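Local coordinates for carbon dioxide concentrating mechanism protein CcmK (Synechococcus elongatus, PDB 4OX6), which forms hexamers that probably serve as minor building tiles of the carboxysome shell, the protein coat around the carbon-fixing compartment, at residues K26-P29 with P30-A33. Numbering follows the deposited sequence.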
ATOM      1  N   LYS A  26      -8.341   7.550  11.234  1.00  9.06           N
ATOM      2  CA  LYS A  26      -8.455   6.189  10.758  1.00  9.15           C
ATOM      3  C   LYS A  26      -9.883   6.002  10.283  1.00  9.90           C
ATOM      4  O   LYS A  26     -10.863   6.211  11.028  1.00 10.32           O
ATOM      5  CB  LYS A  26      -8.077   5.169  11.835  1.00 13.51           C
ATOM      6  CG  LYS A  26      -7.990   3.730  11.316  1.00 17.47           C
ATOM      7  CD  LYS A  26      -7.409   2.768  12.306  1.00 24.64           C
ATOM      8  CE  LYS A  26      -5.888   2.825  12.307  1.00 33.77           C
ATOM      9  NZ  LYS A  26      -5.365   1.910  11.252  1.00 43.50           N
ATOM     10  N   GLY A  27      -9.973   5.631   9.018  1.00  9.77           N
ATOM     11  CA  GLY A  27     -11.237   5.485   8.327  1.00 10.08           C
ATOM     12  C   GLY A  27     -11.485   6.609   7.334  1.00  9.66           C
ATOM     13  O   GLY A  27     -11.142   7.775   7.607  1.00 10.76           O
ATOM     14  N   PHE A  28     -12.135   6.279   6.223  1.00  8.87           N
ATOM     15  CA  PHE A  28     -12.516   7.244   5.191  1.00  8.57           C
ATOM     16  C   PHE A  28     -13.793   8.028   5.576  1.00  8.58           C
ATOM     17  O   PHE A  28     -13.835   9.263   5.478  1.00  8.50           O
ATOM     18  CB  PHE A  28     -12.645   6.568   3.821  1.00  8.95           C
ATOM     19  CG  PHE A  28     -12.835   7.492   2.647  1.00  7.94           C
ATOM     20  CD1 PHE A  28     -11.794   8.332   2.241  1.00  9.40           C
ATOM     21  CD2 PHE A  28     -14.052   7.602   1.990  1.00  9.73           C
ATOM     22  CE1 PHE A  28     -11.953   9.167   1.166  1.00 11.68           C
ATOM     23  CE2 PHE A  28     -14.211   8.452   0.906  1.00 10.35           C
ATOM     24  CZ  PHE A  28     -13.168   9.262   0.531  1.00 12.34           C
ATOM     25  N   PRO A  29     -14.850   7.365   6.073  1.00  8.08           N
ATOM     26  CA  PRO A  29     -15.999   8.182   6.480  1.00  7.92           C
ATOM     27  C   PRO A  29     -15.689   9.310   7.486  1.00  9.18           C
ATOM     28  O   PRO A  29     -16.197  10.427   7.270  1.00  8.24           O
ATOM     29  CB  PRO A  29     -16.974   7.142   7.055  1.00  8.73           C
ATOM     30  CG  PRO A  29     -16.640   5.885   6.303  1.00  8.87           C
ATOM     31  CD  PRO A  29     -15.136   5.917   6.156  1.00  7.31           C
ATOM     32  N   PRO A  30     -14.851   9.129   8.522  1.00  7.77           N
ATOM     33  CA  PRO A  30     -14.523  10.256   9.416  1.00  7.59           C
ATOM     34  C   PRO A  30     -13.753  11.372   8.706  1.00  9.61           C
ATOM     35  O   PRO A  30     -13.883  12.524   9.164  1.00  8.62           O
ATOM     36  CB  PRO A  30     -13.743   9.634  10.554  1.00 10.12           C
ATOM     37  CG  PRO A  30     -13.345   8.287  10.079  1.00 16.74           C
ATOM     38  CD  PRO A  30     -14.320   7.854   9.027  1.00  9.02           C
ATOM     39  N   ILE A  31     -12.942  11.104   7.671  1.00  8.54           N
ATOM     40  CA  ILE A  31     -12.263  12.201   7.022  1.00  9.02           C
ATOM     41  C   ILE A  31     -13.230  13.042   6.219  1.00  8.18           C
ATOM     42  O   ILE A  31     -13.051  14.242   6.091  1.00  8.23           O
ATOM     43  CB  ILE A  31     -11.046  11.716   6.195  1.00  7.84           C
ATOM     44  CG1 ILE A  31      -9.999  12.826   6.132  1.00  9.03           C
ATOM     45  CG2 ILE A  31     -11.370  11.237   4.797  1.00 10.00           C
ATOM     46  CD1 ILE A  31      -9.387  13.238   7.467  1.00  9.84           C
ATOM     47  N   LEU A  32     -14.266  12.430   5.677  1.00  8.19           N
ATOM     48  CA  LEU A  32     -15.266  13.183   4.941  1.00  8.49           C
ATOM     49  C   LEU A  32     -16.020  14.070   5.941  1.00  9.31           C
ATOM     50  O   LEU A  32     -16.320  15.246   5.705  1.00  9.23           O
ATOM     51  CB  LEU A  32     -16.284  12.303   4.240  1.00  9.19           C
ATOM     52  CG  LEU A  32     -15.721  11.419   3.107  1.00  9.10           C
ATOM     53  CD1 LEU A  32     -16.850  10.503   2.552  1.00 10.63           C
ATOM     54  CD2 LEU A  32     -15.154  12.241   1.943  1.00 12.90           C
ATOM     55  N   ALA A  33     -16.353  13.494   7.112  1.00  9.45           N
ATOM     56  CA  ALA A  33     -17.026  14.240   8.198  1.00  7.82           C
ATOM     57  C   ALA A  33     -16.176  15.413   8.595  1.00  9.76           C
ATOM     58  O   ALA A  33     -16.686  16.536   8.746  1.00  9.47           O
ATOM     59  CB  ALA A  33     -17.259  13.344   9.390  1.00 10.31           C
TER
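The carbonyl O of Phe28 takes two amide N-H groups three and four residues on: Leu32 N at 3.2 Å in a fairly straight bond, and Ile31 N at 3.0 Å in a weak, bent one. Pro29 O repeats the pattern, with Ala33 N at 3.1 Å (N-H...O angle 164°) and a weak bond from Leu32 N. This is the first turn of helix 28-39, entered from strand 19-26 of the BMC fold. Neither Pro29 nor Pro30 has an N-H to give, and at the start of a helix none is needed; their rings lie side by side, Pro29 CB 3.4 Å from Pro30 CD, a close approach that the Pro-Pro peptide link itself brings about. Pro30 CG also rests against the carbonyl oxygens of Lys26 and Gly27, and a CB on Gly27 would crowd this same atom. Phe28 holds CG trans to N (chi1 -171°), which brings the ring alongside Leu32 and Ile31. Leu32 sets CG over one ring face, its CD1 3.7 Å from CE2 of Phe28, while CG2 of Ile31 approaches CD1 of Phe28 obliquely at 3.9 Å. An alanine in place of Leu32 would keep the backbone bonds but is likely to lose the cover that CG and its methyls give this ring face and the packing on Phe104 of a neighbouring subunit. Phe57 meets the ring edge-to-face, and Glu24 of the neighbouring subunit accepts the Phe28 N-H. Backbone N-H groups thus satisfy the Phe28 and Pro29 carbonyls, Thr25 OG1 meets Gly27 O, and Ile31 faces the chain's own sheet while Phe28 and Leu32 also pack against the neighbour.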